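PDB 4PE6: putative ABC transporter from Thermobispora bispora, which probably binds a carbohydrate-like solute for an ABC transporter and here holds a four-carbon sugar acid in its pocket. Local coordinates for residues F20-N25 with D83-N88; G26-G31 with V58-G63; N30-T35 with S259-S264. One frame throughout, in Å; residues are numbered along the deposited sequence.

Contact 1 (F20-N25 with D83-N88)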
loop_
_atom_site.group_PDB
_atom_site.type_symbol
_atom_site.label_atom_id
_atom_site.label_comp_id
_atom_site.label_asym_id
_atom_site.label_seq_id
_atom_site.Cartn_x
_atom_site.Cartn_y
_atom_site.Cartn_z
ATOM N N PHE A 20 19.148 14.626 -8.494
ATOM C CA PHE A 20 19.128 13.168 -8.547
ATOM C C PHE A 20 18.219 12.662 -7.417
ATOM O O PHE A 20 18.512 12.857 -6.231
ATOM C CB PHE A 20 20.564 12.640 -8.433
ATOM C CG PHE A 20 20.687 11.146 -8.246
ATOM C CD1 PHE A 20 19.731 10.253 -8.740
ATOM C CD2 PHE A 20 21.796 10.633 -7.598
ATOM C CE1 PHE A 20 19.873 8.887 -8.552
ATOM C CE2 PHE A 20 21.947 9.266 -7.408
ATOM C CZ PHE A 20 20.983 8.390 -7.887
ATOM N N ILE A 21 17.104 12.045 -7.806
ATOM C CA ILE A 21 16.126 11.464 -6.862
ATOM C C ILE A 21 16.288 9.936 -6.814
ATOM O O ILE A 21 16.109 9.262 -7.826
ATOM C CB ILE A 21 14.677 11.765 -7.289
ATOM C CG1 ILE A 21 14.480 13.268 -7.586
ATOM C CG2 ILE A 21 13.697 11.272 -6.234
ATOM C CD1 ILE A 21 14.812 14.186 -6.422
ATOM N N ALA A 22 16.656 9.399 -5.647
ATOM C CA ALA A 22 16.824 7.963 -5.462
ATOM C C ALA A 22 15.622 7.409 -4.696
ATOM O O ALA A 22 15.112 8.073 -3.809
ATOM C CB ALA A 22 18.106 7.705 -4.694
ATOM N N LEU A 23 15.158 6.221 -5.068
ATOM C CA LEU A 23 14.069 5.540 -4.348
ATOM C C LEU A 23 14.536 4.161 -3.890
ATOM O O LEU A 23 14.984 3.321 -4.703
ATOM C CB LEU A 23 12.815 5.428 -5.210
ATOM C CG LEU A 23 11.536 4.931 -4.522
ATOM C CD1 LEU A 23 10.301 5.412 -5.286
ATOM C CD2 LEU A 23 11.491 3.422 -4.365
ATOM N N SER A 24 14.421 3.920 -2.593
ATOM C CA SER A 24 14.763 2.624 -2.006
ATOM C C SER A 24 13.480 1.976 -1.488
ATOM O O SER A 24 12.769 2.548 -0.649
ATOM C CB SER A 24 15.754 2.789 -0.854
ATOM O OG SER A 24 15.857 1.599 -0.102
ATOM N N ASN A 25 13.183 0.802 -2.020
ATOM C CA ASN A 25 11.944 0.093 -1.686
ATOM C C ASN A 25 12.226 -1.204 -0.976
ATOM O O ASN A 25 12.951 -2.069 -1.511
ATOM C CB ASN A 25 11.162 -0.160 -2.962
ATOM C CG ASN A 25 9.969 -1.063 -2.741
ATOM O OD1 ASN A 25 9.275 -0.957 -1.735
ATOM N ND2 ASN A 25 9.717 -1.949 -3.672
ATOM N N ASP A 83 20.293 13.830 -4.344
ATOM C CA ASP A 83 19.806 15.054 -3.682
ATOM C C ASP A 83 18.624 14.800 -2.743
ATOM O O ASP A 83 18.416 15.514 -1.749
ATOM C CB ASP A 83 19.456 16.060 -4.775
ATOM C CG ASP A 83 20.677 16.461 -5.566
ATOM O OD1 ASP A 83 21.583 17.062 -4.954
ATOM O OD2 ASP A 83 20.767 16.126 -6.764
ATOM N N ALA A 84 17.826 13.808 -3.100
ATOM C CA ALA A 84 16.720 13.322 -2.265
ATOM C C ALA A 84 16.648 11.817 -2.366
ATOM O O ALA A 84 16.985 11.218 -3.414
ATOM C CB ALA A 84 15.394 13.944 -2.699
ATOM N N LEU A 85 16.180 11.220 -1.284
ATOM C CA LEU A 85 16.040 9.803 -1.149
ATOM C C LEU A 85 14.619 9.520 -0.668
ATOM O O LEU A 85 14.190 10.045 0.379
ATOM C CB LEU A 85 17.076 9.285 -0.138
ATOM C CG LEU A 85 16.999 7.800 0.174
ATOM C CD1 LEU A 85 17.285 6.946 -1.066
ATOM C CD2 LEU A 85 17.965 7.475 1.320
ATOM N N LEU A 86 13.870 8.760 -1.460
ATOM C CA LEU A 86 12.518 8.339 -1.095
ATOM C C LEU A 86 12.568 6.918 -0.592
ATOM O O LEU A 86 13.160 6.033 -1.251
ATOM C CB LEU A 86 11.574 8.417 -2.302
ATOM C CG LEU A 86 11.691 9.670 -3.175
ATOM C CD1 LEU A 86 10.651 9.666 -4.289
ATOM C CD2 LEU A 86 11.568 10.933 -2.361
ATOM N N ILE A 87 11.966 6.667 0.565
ATOM C CA ILE A 87 12.141 5.352 1.192
ATOM C C ILE A 87 10.822 4.702 1.570
ATOM O O ILE A 87 10.020 5.291 2.320
ATOM C CB ILE A 87 13.005 5.402 2.469
ATOM C CG1 ILE A 87 14.350 6.036 2.182
ATOM C CG2 ILE A 87 13.139 3.997 3.059
ATOM C CD1 ILE A 87 15.159 6.280 3.436
ATOM N N ASN A 88 10.587 3.498 1.047
ATOM C CA ASN A 88 9.538 2.633 1.579
ATOM C C ASN A 88 10.237 1.609 2.478
ATOM O O ASN A 88 10.877 0.633 2.005
ATOM C CB ASN A 88 8.712 1.988 0.486
ATOM C CG ASN A 88 7.452 1.304 1.020
ATOM O OD1 ASN A 88 7.472 0.726 2.097
ATOM N ND2 ASN A 88 6.360 1.362 0.257
#
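Phe20 meets Asp83 through backbone and carboxylate: Phe20 N gives a nearly straight bond (168°) to Asp83 OD2 at 2.8 Å, OD2 accepting through its anti lone pair. The carboxylate gets there because CG of Asp83 stands beside its own backbone N (chi1 -64°). Phe20 O answers with a 2.8 Å bond from Asp83 N and a weaker one from Ala84 N. Ile21 brings CD1 to 3.8 Å from Ala84 CB, and its CG2 branch lies against CD1 of Leu86. Ala22 forms the ladder, its N 2.9 Å from Ala84 O and its O 2.7 Å from Leu86 N, while its CB meets Leu85 CD1 on the other face of the sheet. The Leu23 and Leu86 side chains cross at about a right angle, with Leu23 CG 4.1 Å from Leu86 CB. Ser24 repeats the ladder with Leu86 O and Asn88 N, its OG turning to Gln70 of helix 67-78. Asn25 lies alongside Asn88, OD1 3.7 Å from Asn88 CB; their amides bond elsewhere, Asn25 to Asn60, Phe27 and Arg33, Asn88 to Asp113. The axes of strands 20-25 and 84-88, adjacent and parallel in one periplasmic-binding-protein lobe, lie 17° apart. Backbone bonds and apolar side chains join the middle; at the C-terminal ends the Asn88 side chain lies about 4 Å from the bound sugar acid, so the apolar pair gives way to a polar end at the binding site.

Contact 2 (G26-G31 with V58-G63). With LTH ((2R,3S)-2,3,4-trihydroxybutanoic acid), chain C.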
loop_
_atom_site.group_PDB
_atom_site.type_symbol
_atom_site.label_atom_id
_atom_site.label_comp_id
_atom_site.label_asym_id
_atom_site.label_seq_id
_atom_site.Cartn_x
_atom_site.Cartn_y
_atom_site.Cartn_z
ATOM N N GLY A 26 11.642 -1.356 0.219
ATOM C CA GLY A 26 11.885 -2.498 1.088
ATOM C C GLY A 26 11.259 -3.838 0.690
ATOM O O GLY A 26 11.669 -4.853 1.188
ATOM N N PHE A 27 10.291 -3.853 -0.221
ATOM C CA PHE A 27 9.637 -5.088 -0.613
ATOM C C PHE A 27 9.011 -4.898 -1.966
ATOM O O PHE A 27 8.297 -3.929 -2.174
ATOM C CB PHE A 27 8.549 -5.512 0.397
ATOM C CG PHE A 27 7.861 -6.806 0.031
ATOM C CD1 PHE A 27 8.592 -7.996 -0.052
ATOM C CD2 PHE A 27 6.506 -6.850 -0.240
ATOM C CE1 PHE A 27 7.971 -9.186 -0.392
ATOM C CE2 PHE A 27 5.884 -8.048 -0.579
ATOM C CZ PHE A 27 6.624 -9.215 -0.656
ATOM N N ILE A 28 9.311 -5.809 -2.894
ATOM C CA ILE A 28 8.809 -5.715 -4.260
ATOM C C ILE A 28 7.936 -6.917 -4.663
ATOM O O ILE A 28 7.376 -6.949 -5.779
ATOM C CB ILE A 28 9.981 -5.494 -5.256
ATOM C CG1 ILE A 28 9.470 -5.148 -6.662
ATOM C CG2 ILE A 28 10.911 -6.701 -5.288
ATOM C CD1 ILE A 28 8.505 -3.981 -6.696
ATOM N N GLY A 29 7.763 -7.863 -3.743
ATOM C CA GLY A 29 7.066 -9.127 -4.022
ATOM C C GLY A 29 5.545 -9.118 -3.970
ATOM O O GLY A 29 4.946 -10.072 -3.490
ATOM N N ASN A 30 4.923 -8.036 -4.419
ATOM C CA ASN A 30 3.490 -8.012 -4.644
ATOM C C ASN A 30 3.163 -6.975 -5.712
ATOM O O ASN A 30 3.975 -6.093 -6.027
ATOM C CB ASN A 30 2.675 -7.834 -3.332
ATOM C CG ASN A 30 2.663 -6.387 -2.817
ATOM O OD1 ASN A 30 2.558 -5.438 -3.588
ATOM N ND2 ASN A 30 2.735 -6.225 -1.492
ATOM N N GLY A 31 1.984 -7.102 -6.307
ATOM C CA GLY A 31 1.618 -6.303 -7.473
ATOM C C GLY A 31 1.404 -4.836 -7.115
ATOM O O GLY A 31 1.601 -3.957 -7.953
ATOM N N VAL A 58 15.773 3.570 -8.982
ATOM C CA VAL A 58 15.013 2.686 -8.113
ATOM C C VAL A 58 15.834 1.474 -7.682
ATOM O O VAL A 58 16.422 0.759 -8.511
ATOM C CB VAL A 58 13.745 2.189 -8.829
ATOM C CG1 VAL A 58 13.049 1.096 -8.022
ATOM C CG2 VAL A 58 12.813 3.360 -9.067
ATOM N N VAL A 59 15.864 1.218 -6.383
ATOM C CA VAL A 59 16.465 -0.013 -5.909
ATOM C C VAL A 59 15.507 -0.757 -4.996
ATOM O O VAL A 59 14.994 -0.176 -4.040
ATOM C CB VAL A 59 17.799 0.253 -5.218
ATOM C CG1 VAL A 59 18.384 -1.051 -4.717
ATOM C CG2 VAL A 59 18.771 0.932 -6.197
ATOM N N ASN A 60 15.256 -2.028 -5.318
ATOM C CA ASN A 60 14.367 -2.883 -4.518
ATOM C C ASN A 60 15.173 -3.884 -3.712
ATOM O O ASN A 60 16.054 -4.568 -4.250
ATOM C CB ASN A 60 13.403 -3.681 -5.409
ATOM C CG ASN A 60 12.479 -2.797 -6.228
ATOM O OD1 ASN A 60 11.723 -1.973 -5.693
ATOM N ND2 ASN A 60 12.512 -2.991 -7.555
ATOM N N ALA A 61 14.857 -3.998 -2.425
ATOM C CA ALA A 61 15.421 -5.069 -1.603
ATOM C C ALA A 61 14.674 -6.397 -1.894
ATOM O O ALA A 61 13.458 -6.434 -1.847
ATOM C CB ALA A 61 15.329 -4.704 -0.127
ATOM N N PRO A 62 15.401 -7.482 -2.239
ATOM C CA PRO A 62 14.698 -8.740 -2.500
ATOM C C PRO A 62 14.311 -9.470 -1.215
ATOM O O PRO A 62 14.728 -9.081 -0.133
ATOM C CB PRO A 62 15.729 -9.561 -3.294
ATOM C CG PRO A 62 17.039 -9.046 -2.826
ATOM C CD PRO A 62 16.832 -7.581 -2.571
ATOM N N GLY A 63 13.521 -10.520 -1.333
ATOM C CA GLY A 63 13.205 -11.338 -0.167
ATOM C C GLY A 63 12.003 -10.827 0.583
ATOM O O GLY A 63 11.355 -9.888 0.150
HETATM O O1 LTH C . 0.397 -3.548 -0.173
HETATM C C1 LTH C . 1.556 -3.075 0.119
HETATM O O LTH C . 2.656 -3.561 -0.224
HETATM C C2 LTH C . 1.624 -1.731 0.885
HETATM O O2 LTH C . 2.997 -1.369 1.180
HETATM C C3 LTH C . 0.877 -1.792 2.201
HETATM O O3 LTH C . 1.424 -2.824 3.020
HETATM C C4 LTH C . 1.046 -0.446 2.932
HETATM O O4 LTH C . 0.378 0.545 2.108
HETATM O O HOH W 1 12.744 -7.448 0.984
HETATM O O HOH W 2 11.249 -7.907 -2.041
#
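The Phe27 ring receives Gly63 O at its edge, in the ring plane and 3.4 Å from CD1, the side where the aromatic hydrogens carry slight positive charge. Asn30 ND2 is also at the edge, and one face is covered by Gly29 N, 3.4 Å above the ring centre. A beta carbon on Gly29 would run into Phe27 CZ, so the turn that folds the backbone over the ring leaves no room for a side chain there. The second flat group is the Asn60 amide, crossed by Ile28: CB of Ile28 sits 3.8 Å from Asn60 CG, and CG1 packs beside ND2. With CG1 anti to the backbone N (chi1 -170°), the CG2 branch of Ile28 is left to face Asn60 CB. Polar backbone atoms meet through water. Water 1 bridges Gly26 O, at 2.8 Å, and Pro62 O; water 2 accepts from Ile28 N and lies 2.7 Å from Ala61 O, with Gly63 O also near. Each water has more acceptors around it than it can serve at once, so not all these bonds form together. Beyond this, Asn30 ND2 donates to the ligand carboxylate atom O at 3.0 Å, almost straight at 177°. Segment 26-31 thus carries the chain from strand 20-25 to helix 31-49, beside the segment leaving strand 55-60, whose Ala61 rests on helix 67-78 and whose Asn60 OD1 takes a bond from Asn25.

Contact 3 (N30-T35 with S259-S264). With LTH ((2R,3S)-2,3,4-trihydroxybutanoic acid), chain C.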
loop_
_atom_site.group_PDB
_atom_site.type_symbol
_atom_site.label_atom_id
_atom_site.label_comp_id
_atom_site.label_asym_id
_atom_site.label_seq_id
_atom_site.Cartn_x
_atom_site.Cartn_y
_atom_site.Cartn_z
ATOM N N ASN A 30 4.923 -8.036 -4.419
ATOM C CA ASN A 30 3.490 -8.012 -4.644
ATOM C C ASN A 30 3.163 -6.975 -5.712
ATOM O O ASN A 30 3.975 -6.093 -6.027
ATOM C CB ASN A 30 2.675 -7.834 -3.332
ATOM C CG ASN A 30 2.663 -6.387 -2.817
ATOM O OD1 ASN A 30 2.558 -5.438 -3.588
ATOM N ND2 ASN A 30 2.735 -6.225 -1.492
ATOM N N GLY A 31 1.984 -7.102 -6.307
ATOM C CA GLY A 31 1.618 -6.303 -7.473
ATOM C C GLY A 31 1.404 -4.836 -7.115
ATOM O O GLY A 31 1.601 -3.957 -7.953
ATOM N N TRP A 32 1.004 -4.579 -5.856
ATOM C CA TRP A 32 0.792 -3.204 -5.391
ATOM C C TRP A 32 2.132 -2.456 -5.460
ATOM O O TRP A 32 2.213 -1.328 -5.951
ATOM C CB TRP A 32 0.184 -3.216 -3.966
ATOM C CG TRP A 32 -0.170 -1.858 -3.405
ATOM C CD1 TRP A 32 -1.404 -1.301 -3.352
ATOM C CD2 TRP A 32 0.722 -0.913 -2.779
ATOM N NE1 TRP A 32 -1.336 -0.048 -2.781
ATOM C CE2 TRP A 32 -0.050 0.201 -2.397
ATOM C CE3 TRP A 32 2.095 -0.896 -2.525
ATOM C CZ2 TRP A 32 0.500 1.314 -1.777
ATOM C CZ3 TRP A 32 2.645 0.184 -1.907
ATOM C CH2 TRP A 32 1.844 1.287 -1.515
ATOM N N ARG A 33 3.193 -3.107 -4.992
ATOM C CA ARG A 33 4.518 -2.501 -4.972
ATOM C C ARG A 33 5.049 -2.300 -6.387
ATOM O O ARG A 33 5.767 -1.347 -6.656
ATOM C CB ARG A 33 5.488 -3.354 -4.170
ATOM C CG ARG A 33 5.237 -3.385 -2.671
ATOM C CD ARG A 33 5.579 -2.066 -1.958
ATOM N NE ARG A 33 5.297 -2.226 -0.537
ATOM C CZ ARG A 33 6.200 -2.209 0.459
ATOM N NH1 ARG A 33 7.462 -1.969 0.247
ATOM N NH2 ARG A 33 5.801 -2.422 1.697
ATOM N N GLN A 34 4.689 -3.215 -7.275
ATOM C CA GLN A 34 5.057 -3.075 -8.675
ATOM C C GLN A 34 4.362 -1.890 -9.346
ATOM O O GLN A 34 4.990 -1.180 -10.107
ATOM C CB GLN A 34 4.842 -4.381 -9.417
ATOM C CG GLN A 34 6.008 -5.306 -9.133
ATOM C CD GLN A 34 5.672 -6.753 -9.264
ATOM O OE1 GLN A 34 4.861 -7.143 -10.100
ATOM N NE2 GLN A 34 6.298 -7.575 -8.430
ATOM N N THR A 35 3.105 -1.638 -9.010
ATOM C CA THR A 35 2.426 -0.463 -9.523
ATOM C C THR A 35 3.054 0.794 -8.904
ATOM O O THR A 35 3.255 1.810 -9.585
ATOM C CB THR A 35 0.916 -0.521 -9.262
ATOM O OG1 THR A 35 0.338 -1.569 -10.043
ATOM C CG2 THR A 35 0.252 0.800 -9.641
ATOM N N SER A 259 -4.314 1.064 0.308
ATOM C CA SER A 259 -3.521 2.276 0.191
ATOM C C SER A 259 -3.248 2.628 -1.268
ATOM O O SER A 259 -3.457 1.793 -2.184
ATOM C CB SER A 259 -2.201 2.106 0.942
ATOM O OG SER A 259 -1.468 1.003 0.407
ATOM N N ASP A 260 -2.732 3.837 -1.455
ATOM C CA ASP A 260 -2.435 4.417 -2.767
ATOM C C ASP A 260 -1.009 4.135 -3.180
ATOM O O ASP A 260 -0.077 4.631 -2.550
ATOM C CB ASP A 260 -2.658 5.936 -2.692
ATOM C CG ASP A 260 -2.324 6.672 -3.982
ATOM O OD1 ASP A 260 -2.350 6.088 -5.094
ATOM O OD2 ASP A 260 -2.051 7.880 -3.879
ATOM N N PRO A 261 -0.815 3.324 -4.245
ATOM C CA PRO A 261 0.543 3.084 -4.725
ATOM C C PRO A 261 1.260 4.360 -5.146
ATOM O O PRO A 261 2.483 4.423 -5.057
ATOM C CB PRO A 261 0.349 2.157 -5.941
ATOM C CG PRO A 261 -0.983 1.541 -5.746
ATOM C CD PRO A 261 -1.811 2.571 -5.020
ATOM N N ALA A 262 0.504 5.364 -5.594
ATOM C CA ALA A 262 1.061 6.619 -6.006
ATOM C C ALA A 262 1.484 7.537 -4.859
ATOM O O ALA A 262 1.803 8.686 -5.077
ATOM C CB ALA A 262 0.110 7.331 -6.977
ATOM N N GLN A 263 1.531 7.031 -3.631
ATOM C CA GLN A 263 2.317 7.708 -2.621
ATOM C C GLN A 263 3.747 7.960 -3.089
ATOM O O GLN A 263 4.353 8.940 -2.676
ATOM C CB GLN A 263 2.359 6.930 -1.337
ATOM C CG GLN A 263 1.083 6.989 -0.525
ATOM C CD GLN A 263 1.151 6.019 0.627
ATOM O OE1 GLN A 263 1.541 6.396 1.723
ATOM N NE2 GLN A 263 0.787 4.745 0.377
ATOM N N SER A 264 4.286 7.086 -3.948
ATOM C CA SER A 264 5.607 7.296 -4.482
ATOM C C SER A 264 5.718 8.566 -5.346
ATOM O O SER A 264 6.766 9.233 -5.364
ATOM C CB SER A 264 6.065 6.070 -5.292
ATOM O OG SER A 264 5.206 5.874 -6.407
HETATM O O1 LTH C . 0.397 -3.548 -0.173
HETATM C C1 LTH C . 1.556 -3.075 0.119
HETATM O O LTH C . 2.656 -3.561 -0.224
HETATM C C2 LTH C . 1.624 -1.731 0.885
HETATM O O2 LTH C . 2.997 -1.369 1.180
HETATM C C3 LTH C . 0.877 -1.792 2.201
HETATM O O3 LTH C . 1.424 -2.824 3.020
HETATM C C4 LTH C . 1.046 -0.446 2.932
HETATM O O4 LTH C . 0.378 0.545 2.108
#
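Trp32 of helix 31-49 meets Ser259 and Pro261 in the ligand pocket of this periplasmic-binding-protein fold, its indole sandwiched between protein and solute. Pro261 CG lies over one face, 3.7 Å from the centroid of the five-membered ring, a CH-pi contact; over the opposite face the ligand atom C2 stands 3.5 Å above the plane. The indole extends toward Ser259 because Trp32 CG lies opposite the backbone N (chi1 -176°), and NE1 bonds Ser259 O at 2.9 Å. That oxygen is in the indole plane, yet the N-H meets it 63° out of the carbonyl plane, not on a lone pair. Ser259 OG reaches ligand O4 at 2.6 Å, while Arg33, bent at chi2, turns the edge of its guanidinium group to the ligand and places NE 3.0 Å from both ligand O and O2. Replacing Trp32 by alanine removes the indole, which is likely to leave Ser259 O without this donor and a gap between Pro261 and the solute. Helix 31-49 starts with a cap, Asn30 OD1 accepting from Arg33 N. Gln263 NE2 bonds Asp113 OD1, a ligand partner. Asp260 O is held from opposite faces of its plane by Gln263 N and, at 3.1 Å, by Gln263 NE2.

Contact 1 is sheet core, with eleven of its twelve residues buried; contact 2 is only partly buried and reaches the surface at Gly63; contact 3, whose centre lies about 5 Å from the centre of the chain, is buried again, beside the solute. Their chemistry changes accordingly: direct backbone bonds in the first, water bridges and an aliphatic side chain against an amide in the second, a CH-pi contact to an indole face in the third. Contacts 1 and 2 share one sheet, Leu23 O joining Val59 N, and Gly26 N bonds Asn88 O. Contacts 2 and 3 share Gly31 and the ligand-binding Asn30, and Ile28 O bonds Gln34 NE2 between them.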